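PDB 6GSZ: alpha-L-rhamnosidase from Aspergillus terreus, which probably hydrolyses terminal non-reducing alpha-L-rhamnose residues from alpha-L-rhamnosides, as a calcium-binding glycosidase. Local coordinates for residues Ser143-Leu154 and Leu227-Ser238; Lys194-Thr203 and Lys276-Asn284. One frame throughout, in Å; residues are numbered along the deposited sequence. Where two conformers were deposited one is given.

Contact 1 of 2, residues Ser143-Leu154 and Leu227-Ser238; sequences SYVSARLYITAL and LGLLSLLVVTKS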
loop_
_atom_site.group_PDB
_atom_site.type_symbol
_atom_site.label_atom_id
_atom_site.label_comp_id
_atom_site.label_asym_id
_atom_site.label_seq_id
_atom_site.Cartn_x
_atom_site.Cartn_y
_atom_site.Cartn_z
ATOM N N SER A 143 -14.430 -35.220 20.526
ATOM C CA SER A 143 -14.520 -34.978 19.088
ATOM C C SER A 143 -14.812 -33.490 18.846
ATOM O O SER A 143 -15.554 -32.845 19.610
ATOM C CB SER A 143 -15.547 -35.853 18.450
ATOM O OG SER A 143 -16.797 -35.567 19.007
ATOM N N TYR A 144 -14.201 -32.943 17.794
ATOM C CA TYR A 144 -14.334 -31.515 17.492
ATOM C C TYR A 144 -14.626 -31.320 16.004
ATOM O O TYR A 144 -14.330 -32.181 15.182
ATOM C CB TYR A 144 -13.073 -30.733 17.900
ATOM C CG TYR A 144 -11.802 -31.184 17.217
ATOM C CD1 TYR A 144 -11.102 -32.257 17.724
ATOM C CD2 TYR A 144 -11.270 -30.532 16.108
ATOM C CE1 TYR A 144 -9.955 -32.719 17.122
ATOM C CE2 TYR A 144 -10.107 -30.985 15.487
ATOM C CZ TYR A 144 -9.461 -32.097 16.001
ATOM O OH TYR A 144 -8.309 -32.616 15.484
ATOM N N VAL A 145 -15.172 -30.146 15.682
ATOM C CA VAL A 145 -15.603 -29.838 14.322
ATOM C C VAL A 145 -14.864 -28.637 13.722
ATOM O O VAL A 145 -14.769 -28.552 12.487
ATOM C CB VAL A 145 -17.125 -29.638 14.247
ATOM C CG1 VAL A 145 -17.860 -30.934 14.605
ATOM C CG2 VAL A 145 -17.613 -28.455 15.077
ATOM N N SER A 146 -14.379 -27.713 14.553
ATOM C CA SER A 146 -13.685 -26.520 14.037
ATOM C C SER A 146 -12.809 -25.934 15.133
ATOM O O SER A 146 -13.050 -26.186 16.311
ATOM C CB SER A 146 -14.653 -25.485 13.462
ATOM O OG SER A 146 -15.480 -24.965 14.476
ATOM N N ALA A 147 -11.803 -25.150 14.716
ATOM C CA ALA A 147 -10.976 -24.484 15.688
ATOM C C ALA A 147 -10.444 -23.185 15.096
ATOM O O ALA A 147 -10.196 -23.094 13.882
ATOM C CB ALA A 147 -9.860 -25.395 16.172
ATOM N N ARG A 148 -10.238 -22.217 15.996
ATOM C CA ARG A 148 -9.710 -20.911 15.633
ATOM C C ARG A 148 -8.553 -20.515 16.546
ATOM O O ARG A 148 -8.558 -20.827 17.719
ATOM C CB ARG A 148 -10.783 -19.822 15.763
ATOM C CG ARG A 148 -12.008 -20.027 14.880
ATOM C CD ARG A 148 -11.700 -19.854 13.402
ATOM N NE ARG A 148 -12.870 -20.039 12.580
ATOM C CZ ARG A 148 -13.213 -21.178 11.949
ATOM N NH1 ARG A 148 -12.436 -22.253 11.974
ATOM N NH2 ARG A 148 -14.333 -21.189 11.232
ATOM N N LEU A 149 -7.565 -19.826 15.960
ATOM C CA LEU A 149 -6.514 -19.160 16.735
ATOM C C LEU A 149 -6.653 -17.663 16.507
ATOM O O LEU A 149 -6.668 -17.224 15.334
ATOM C CB LEU A 149 -5.119 -19.613 16.315
ATOM C CG LEU A 149 -3.993 -18.980 17.126
ATOM C CD1 LEU A 149 -4.021 -19.442 18.587
ATOM C CD2 LEU A 149 -2.653 -19.300 16.507
ATOM N N TYR A 150 -6.760 -16.912 17.597
ATOM C CA TYR A 150 -6.800 -15.470 17.604
ATOM C C TYR A 150 -5.508 -14.989 18.249
ATOM O O TYR A 150 -5.155 -15.487 19.347
ATOM C CB TYR A 150 -7.990 -15.000 18.415
ATOM C CG TYR A 150 -9.295 -15.549 17.926
ATOM C CD1 TYR A 150 -9.923 -14.985 16.834
ATOM C CD2 TYR A 150 -9.939 -16.606 18.544
ATOM C CE1 TYR A 150 -11.151 -15.452 16.391
ATOM C CE2 TYR A 150 -11.176 -17.063 18.110
ATOM C CZ TYR A 150 -11.792 -16.483 17.016
ATOM O OH TYR A 150 -13.027 -16.978 16.641
ATOM N N ILE A 151 -4.717 -14.148 17.577
ATOM C CA ILE A 151 -3.357 -13.938 18.045
ATOM C C ILE A 151 -2.826 -12.589 17.607
ATOM O O ILE A 151 -3.088 -12.127 16.482
ATOM C CB ILE A 151 -2.474 -15.095 17.545
ATOM C CG1 ILE A 151 -1.024 -14.950 18.012
ATOM C CG2 ILE A 151 -2.581 -15.294 16.045
ATOM C CD1 ILE A 151 -0.205 -16.230 17.920
ATOM N N THR A 152 -2.040 -11.978 18.478
ATOM C CA THR A 152 -1.232 -10.845 18.136
ATOM C C THR A 152 0.001 -10.818 19.026
ATOM O O THR A 152 0.180 -11.655 19.900
ATOM C CB THR A 152 -1.997 -9.519 18.226
ATOM O OG1 THR A 152 -1.252 -8.510 17.544
ATOM C CG2 THR A 152 -2.294 -9.067 19.636
ATOM N N ALA A 153 0.876 -9.844 18.778
ATOM C CA ALA A 153 2.073 -9.698 19.589
ATOM C C ALA A 153 2.334 -8.234 19.879
ATOM O O ALA A 153 1.936 -7.335 19.094
ATOM C CB ALA A 153 3.266 -10.250 18.843
ATOM N N LEU A 154 3.032 -8.011 20.984
ATOM C CA LEU A 154 3.703 -6.753 21.231
ATOM C C LEU A 154 5.088 -6.916 20.602
ATOM O O LEU A 154 6.059 -7.340 21.267
ATOM C CB LEU A 154 3.737 -6.468 22.726
ATOM C CG LEU A 154 2.464 -5.909 23.343
ATOM C CD1 LEU A 154 1.264 -6.801 23.128
ATOM C CD2 LEU A 154 2.727 -5.621 24.822
ATOM N N LEU A 227 9.015 -7.973 24.822
ATOM C CA LEU A 227 8.284 -8.790 23.865
ATOM C C LEU A 227 7.098 -9.473 24.554
ATOM O O LEU A 227 7.222 -9.993 25.643
ATOM C CB LEU A 227 9.193 -9.862 23.268
ATOM C CG LEU A 227 10.428 -9.351 22.552
ATOM C CD1 LEU A 227 11.251 -10.480 21.963
ATOM C CD2 LEU A 227 10.082 -8.365 21.494
ATOM N N GLY A 228 5.927 -9.430 23.913
ATOM C CA GLY A 228 4.715 -9.969 24.473
ATOM C C GLY A 228 3.865 -10.723 23.465
ATOM O O GLY A 228 3.913 -10.414 22.273
ATOM N N LEU A 229 3.074 -11.671 23.962
ATOM C CA LEU A 229 2.208 -12.519 23.123
ATOM C C LEU A 229 0.793 -12.492 23.720
ATOM O O LEU A 229 0.603 -12.667 24.917
ATOM C CB LEU A 229 2.723 -13.965 23.189
ATOM C CG LEU A 229 1.834 -15.018 22.532
ATOM C CD1 LEU A 229 1.704 -14.781 21.041
ATOM C CD2 LEU A 229 2.318 -16.406 22.842
ATOM N N LEU A 230 -0.217 -12.308 22.858
ATOM C CA LEU A 230 -1.613 -12.542 23.237
ATOM C C LEU A 230 -2.169 -13.603 22.289
ATOM O O LEU A 230 -2.130 -13.401 21.053
ATOM C CB LEU A 230 -2.402 -11.238 23.092
ATOM C CG LEU A 230 -3.908 -11.347 23.416
ATOM C CD1 LEU A 230 -4.124 -11.706 24.900
ATOM C CD2 LEU A 230 -4.634 -10.056 23.055
ATOM N N SER A 231 -2.795 -14.650 22.832
ATOM C CA SER A 231 -3.239 -15.793 22.023
ATOM C C SER A 231 -4.492 -16.398 22.667
ATOM O O SER A 231 -4.502 -16.594 23.870
ATOM C CB SER A 231 -2.107 -16.799 21.900
ATOM O OG SER A 231 -2.429 -17.916 21.074
ATOM N N LEU A 232 -5.481 -16.758 21.865
ATOM C CA LEU A 232 -6.581 -17.572 22.325
ATOM C C LEU A 232 -6.876 -18.615 21.250
ATOM O O LEU A 232 -7.202 -18.243 20.103
ATOM C CB LEU A 232 -7.822 -16.713 22.594
ATOM C CG LEU A 232 -9.034 -17.489 23.127
ATOM C CD1 LEU A 232 -8.714 -18.067 24.509
ATOM C CD2 LEU A 232 -10.299 -16.610 23.102
ATOM N N LEU A 233 -6.816 -19.891 21.618
ATOM C CA LEU A 233 -7.244 -21.004 20.788
ATOM C C LEU A 233 -8.637 -21.423 21.257
ATOM O O LEU A 233 -8.855 -21.629 22.440
ATOM C CB LEU A 233 -6.268 -22.170 20.922
ATOM C CG LEU A 233 -6.590 -23.368 20.033
ATOM C CD1 LEU A 233 -6.217 -23.078 18.604
ATOM C CD2 LEU A 233 -5.866 -24.606 20.521
ATOM N N VAL A 234 -9.599 -21.445 20.328
ATOM C CA VAL A 234 -10.967 -21.830 20.628
ATOM C C VAL A 234 -11.282 -23.069 19.788
ATOM O O VAL A 234 -11.261 -22.996 18.541
ATOM C CB VAL A 234 -11.950 -20.689 20.313
ATOM C CG1 VAL A 234 -13.351 -21.088 20.746
ATOM C CG2 VAL A 234 -11.559 -19.387 20.988
ATOM N N VAL A 235 -11.633 -24.172 20.441
ATOM C CA VAL A 235 -11.999 -25.402 19.772
ATOM C C VAL A 235 -13.497 -25.636 19.996
ATOM O O VAL A 235 -13.974 -25.557 21.123
ATOM C CB VAL A 235 -11.183 -26.602 20.320
ATOM C CG1 VAL A 235 -11.551 -27.883 19.602
ATOM C CG2 VAL A 235 -9.684 -26.357 20.262
ATOM N N THR A 236 -14.234 -25.787 18.895
ATOM C CA THR A 236 -15.660 -26.080 18.965
ATOM C C THR A 236 -15.851 -27.593 18.859
ATOM O O THR A 236 -15.471 -28.211 17.886
ATOM C CB THR A 236 -16.426 -25.387 17.835
ATOM O OG1 THR A 236 -16.178 -23.987 17.974
ATOM C CG2 THR A 236 -17.910 -25.688 17.882
ATOM N N LYS A 237 -16.430 -28.157 19.908
ATOM C CA LYS A 237 -16.681 -29.569 19.987
ATOM C C LYS A 237 -17.947 -29.925 19.201
ATOM O O LYS A 237 -18.755 -29.055 18.829
ATOM C CB LYS A 237 -16.775 -29.975 21.455
ATOM C CG LYS A 237 -15.439 -29.956 22.180
ATOM C CD LYS A 237 -15.591 -30.212 23.650
ATOM C CE LYS A 237 -16.018 -28.985 24.427
ATOM N NZ LYS A 237 -16.624 -29.336 25.737
ATOM N N SER A 238 -18.118 -31.228 18.986
ATOM C CA SER A 238 -19.202 -31.795 18.202
ATOM C C SER A 238 -20.581 -31.386 18.749
ATOM O O SER A 238 -21.510 -31.261 17.985
ATOM C CB SER A 238 -19.056 -33.309 18.121
ATOM O OG SER A 238 -17.926 -33.650 17.323
#
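S143 and S238 join the two segments at one end of an antiparallel ladder: S143 OG and S238 OG lie 2.8 Å apart in a hydrogen bond that either could donate. S238 N also donates to S143 O. Next comes a classic beta bulge, in which V145 and S146 both face T236; V145 N reaches T236 O at 2.9 Å, with an N-H...O angle of 176°, and T236 N returns to S146 O. From S146 onward the register is regular. R148 pairs with V234 through two backbone bonds, while R148 NE forms a salt bridge with E102 outside the pair. Y150 pairs likewise with L232 and presents its ring edge to V234, Y150 CE2 lying 3.7 Å from V234 CG2 in the ring plane. On the other face, I151 CD1 meets L229 CD1 at 3.9 Å, carried there by a CG1 anti to the backbone N (chi1 -179°). At L154 one of the two bonds is weak, G228 N to L154 O at 3.4 Å. Both strands are interior to their sheet, flanked by strands 182-188 and 242-246, and L149, I151 and L229 pack against strand 196-205 of the facing sheet.

Contact 2 of 2, residues Lys194-Thr203 and Lys276-Asn284; sequences KQGPNAIGVT and KGWSQVGFN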
loop_
_atom_site.group_PDB
_atom_site.type_symbol
_atom_site.label_atom_id
_atom_site.label_comp_id
_atom_site.label_asym_id
_atom_site.label_seq_id
_atom_site.Cartn_x
_atom_site.Cartn_y
_atom_site.Cartn_z
ATOM N N LYS A 194 -4.767 -32.333 16.484
ATOM C CA LYS A 194 -5.022 -33.756 16.490
ATOM C C LYS A 194 -5.784 -34.104 17.766
ATOM O O LYS A 194 -5.916 -33.320 18.728
ATOM C CB LYS A 194 -3.715 -34.525 16.282
ATOM C CG LYS A 194 -2.565 -34.075 17.159
ATOM C CD LYS A 194 -1.217 -34.714 16.833
ATOM C CE LYS A 194 -0.147 -34.238 17.797
ATOM N NZ LYS A 194 1.146 -34.931 17.585
ATOM N N GLN A 195 -6.382 -35.283 17.729
ATOM C CA GLN A 195 -7.096 -35.793 18.858
ATOM C C GLN A 195 -6.101 -36.063 19.986
ATOM O O GLN A 195 -5.046 -36.628 19.759
ATOM C CB GLN A 195 -7.772 -37.103 18.437
ATOM C CG GLN A 195 -8.931 -37.470 19.324
ATOM C CD GLN A 195 -10.032 -36.450 19.194
ATOM O OE1 GLN A 195 -10.633 -36.304 18.144
ATOM N NE2 GLN A 195 -10.308 -35.740 20.271
ATOM N N GLY A 196 -6.450 -35.639 21.193
ATOM C CA GLY A 196 -5.598 -35.906 22.329
ATOM C C GLY A 196 -4.608 -34.763 22.548
ATOM O O GLY A 196 -4.961 -33.588 22.536
ATOM N N PRO A 197 -3.324 -35.073 22.770
ATOM C CA PRO A 197 -2.335 -34.042 23.124
ATOM C C PRO A 197 -1.935 -33.180 21.932
ATOM O O PRO A 197 -1.763 -33.712 20.842
ATOM C CB PRO A 197 -1.147 -34.854 23.695
ATOM C CG PRO A 197 -1.304 -36.205 23.106
ATOM C CD PRO A 197 -2.759 -36.429 22.788
ATOM N N ASN A 198 -1.765 -31.881 22.191
ATOM C CA ASN A 198 -1.383 -30.893 21.179
ATOM C C ASN A 198 -0.373 -29.921 21.796
ATOM O O ASN A 198 -0.348 -29.742 23.026
ATOM C CB ASN A 198 -2.578 -30.087 20.666
ATOM C CG ASN A 198 -3.537 -30.896 19.813
ATOM O OD1 ASN A 198 -3.441 -30.870 18.572
ATOM N ND2 ASN A 198 -4.467 -31.613 20.459
ATOM N N ALA A 199 0.377 -29.234 20.932
ATOM C CA ALA A 199 1.226 -28.162 21.386
ATOM C C ALA A 199 1.104 -26.966 20.453
ATOM O O ALA A 199 0.896 -27.154 19.261
ATOM C CB ALA A 199 2.673 -28.603 21.465
ATOM N N ILE A 200 1.264 -25.776 21.039
ATOM C CA ILE A 200 1.395 -24.517 20.290
ATOM C C ILE A 200 2.713 -23.887 20.709
ATOM O O ILE A 200 3.045 -23.853 21.920
ATOM C CB ILE A 200 0.188 -23.591 20.489
ATOM C CG1 ILE A 200 0.383 -22.288 19.727
ATOM C CG2 ILE A 200 -0.097 -23.312 21.942
ATOM C CD1 ILE A 200 -0.902 -21.524 19.476
ATOM N N GLY A 201 3.478 -23.431 19.720
ATOM C CA GLY A 201 4.685 -22.656 19.955
ATOM C C GLY A 201 4.623 -21.361 19.156
ATOM O O GLY A 201 4.183 -21.360 17.990
ATOM N N VAL A 202 5.038 -20.249 19.749
ATOM C CA VAL A 202 5.013 -18.966 19.051
ATOM C C VAL A 202 6.360 -18.278 19.284
ATOM O O VAL A 202 6.836 -18.194 20.451
ATOM C CB VAL A 202 3.884 -18.039 19.546
ATOM C CG1 VAL A 202 3.820 -16.793 18.655
ATOM C CG2 VAL A 202 2.532 -18.748 19.549
ATOM N N THR A 203 6.992 -17.801 18.229
ATOM C CA THR A 203 8.163 -16.981 18.348
ATOM C C THR A 203 7.773 -15.528 18.189
ATOM O O THR A 203 7.026 -15.201 17.234
ATOM C CB THR A 203 9.242 -17.328 17.326
ATOM O OG1 THR A 203 9.565 -18.719 17.403
ATOM C CG2 THR A 203 10.494 -16.501 17.550
ATOM N N LYS A 276 14.736 -28.841 18.229
ATOM C CA LYS A 276 13.790 -29.584 17.426
ATOM C C LYS A 276 12.681 -30.148 18.335
ATOM O O LYS A 276 12.938 -30.661 19.408
ATOM C CB LYS A 276 14.496 -30.663 16.600
ATOM C CG LYS A 276 13.546 -31.340 15.620
ATOM C CD LYS A 276 14.175 -31.941 14.381
ATOM C CE LYS A 276 13.119 -32.208 13.318
ATOM N NZ LYS A 276 13.614 -33.050 12.197
ATOM N N GLY A 277 11.431 -29.993 17.911
ATOM C CA GLY A 277 10.284 -30.507 18.636
ATOM C C GLY A 277 9.645 -29.512 19.602
ATOM O O GLY A 277 8.696 -29.874 20.277
ATOM N N TRP A 278 10.137 -28.265 19.688
ATOM C CA TRP A 278 9.610 -27.351 20.683
ATOM C C TRP A 278 8.131 -27.021 20.474
ATOM O O TRP A 278 7.490 -26.558 21.417
ATOM C CB TRP A 278 10.487 -26.097 20.780
ATOM C CG TRP A 278 10.335 -25.143 19.643
ATOM C CD1 TRP A 278 10.999 -25.183 18.451
ATOM C CD2 TRP A 278 9.498 -23.986 19.603
ATOM N NE1 TRP A 278 10.616 -24.133 17.655
ATOM C CE2 TRP A 278 9.724 -23.374 18.355
ATOM C CE3 TRP A 278 8.631 -23.382 20.508
ATOM C CZ2 TRP A 278 9.092 -22.197 17.980
ATOM C CZ3 TRP A 278 8.046 -22.184 20.156
ATOM C CH2 TRP A 278 8.243 -21.626 18.898
ATOM N N SER A 279 7.619 -27.133 19.242
ATOM C CA SER A 279 6.214 -26.881 18.984
ATOM C C SER A 279 5.397 -28.173 18.892
ATOM O O SER A 279 4.337 -28.181 18.298
ATOM C CB SER A 279 6.015 -26.001 17.764
ATOM O OG SER A 279 6.323 -26.677 16.561
ATOM N N GLN A 280 5.909 -29.269 19.483
ATOM C CA GLN A 280 5.239 -30.546 19.509
ATOM C C GLN A 280 5.202 -31.098 20.935
ATOM O O GLN A 280 5.959 -30.701 21.816
ATOM C CB GLN A 280 5.950 -31.550 18.615
ATOM C CG GLN A 280 5.815 -31.179 17.155
ATOM C CD GLN A 280 6.899 -31.788 16.310
ATOM O OE1 GLN A 280 8.026 -31.270 16.216
ATOM N NE2 GLN A 280 6.544 -32.884 15.679
ATOM N N VAL A 281 4.267 -32.003 21.161
ATOM C CA VAL A 281 4.169 -32.640 22.496
ATOM C C VAL A 281 5.354 -33.568 22.749
ATOM O O VAL A 281 6.104 -33.920 21.854
ATOM C CB VAL A 281 2.839 -33.374 22.690
ATOM C CG1 VAL A 281 1.712 -32.411 22.504
ATOM C CG2 VAL A 281 2.695 -34.574 21.771
ATOM N N GLY A 282 5.531 -33.910 24.020
ATOM C CA GLY A 282 6.601 -34.821 24.407
ATOM C C GLY A 282 7.964 -34.161 24.379
ATOM O O GLY A 282 8.999 -34.847 24.399
ATOM N N PHE A 283 7.988 -32.828 24.420
ATOM C CA PHE A 283 9.207 -32.058 24.327
ATOM C C PHE A 283 9.902 -31.977 25.681
ATOM O O PHE A 283 9.225 -31.848 26.704
ATOM C CB PHE A 283 8.845 -30.648 23.853
ATOM C CG PHE A 283 10.011 -29.702 23.748
ATOM C CD1 PHE A 283 10.990 -29.918 22.782
ATOM C CD2 PHE A 283 10.108 -28.596 24.577
ATOM C CE1 PHE A 283 12.069 -29.056 22.676
ATOM C CE2 PHE A 283 11.169 -27.725 24.447
ATOM C CZ PHE A 283 12.143 -27.961 23.494
ATOM N N ASN A 284 11.239 -31.948 25.652
ATOM C CA ASN A 284 12.063 -31.729 26.843
ATOM C C ASN A 284 12.150 -30.224 27.100
ATOM O O ASN A 284 12.977 -29.567 26.511
ATOM C CB ASN A 284 13.500 -32.258 26.676
ATOM C CG ASN A 284 14.394 -31.940 27.860
ATOM O OD1 ASN A 284 13.899 -31.623 28.949
ATOM N ND2 ASN A 284 15.711 -32.052 27.672
HETATM O O HOH W 1 2.507 -32.376 18.804
HETATM O O HOH W 2 3.338 -33.603 16.352
#
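This is a loop-on-strand contact: the irregular segment 276-284, between strands 266-270 and 291-294, lies against strand 196-205, along its part within 194-203. The evidence is apolar touching and bridging water, with 398 Å² buried in total and no direct hydrogen bond between the segments. A type I turn from G277 to Q280, closed by Q280 N to G277 O at 3.0 Å, presents W278 and S279 to the strand. The indole of W278 reaches down with its six-membered ring; CG stands between the backbone N and carbonyl carbon (chi1 74°), and W278 CZ3 comes to 3.4 Å from G201 CA. The ring thus lies directly on the backbone of G201, which has no side chain. Farther along, T203 OG1 sits 3.5 Å from W278 CH2, the two side chains crossing at about a right angle. In the other direction A199 CB fits under the turn, 3.6 Å from S279 O, and V281 CG1 lies 3.3 Å from N198 C while also touching P197 CB. At the solvent side K194 NZ donates to two waters; one also takes V281 N, and the other has a weak bond from Q280 NE2. The base of K194 is held by N198, whose OD1 accepts K194 N in its carbonyl plane, on a lone pair, and whose ND2 donates to K194 O; N162 ND2 is a second donor to N198 OD1. W278 is held elsewhere too, its O by R135 NE of strand 132-140. The arrangement is that of a long loop folded over the outer face of a beta-sandwich, within the N-terminal family region of alpha-L-rhamnosidases, whose clan includes galactose-binding-like domains.

In the fold
The centres of contact 1 and contact 2 lie 15 Å apart, and all four segments belong to the N-terminal domain region of the alpha-L-rhamnosidase family. Along the chain they alternate: 143-154, 194-203, 227-238, 276-284. Contact 1 joins neighbouring strands of one sheet, whereas strand 196-205 of contact 2 belongs to a second, antiparallel sheet packed against it. The interface is direct: L229 CD1 meets V202 CG1 at 3.8 Å, L149 CD1 meets I200 CD1 at 3.9 Å, and Y144 OH lies 3.6 Å from K194 CA. Segment 194-203 thus has contact 1 on one face and the 276-284 loop on the other, giving a layered order of sheet, sheet and loop.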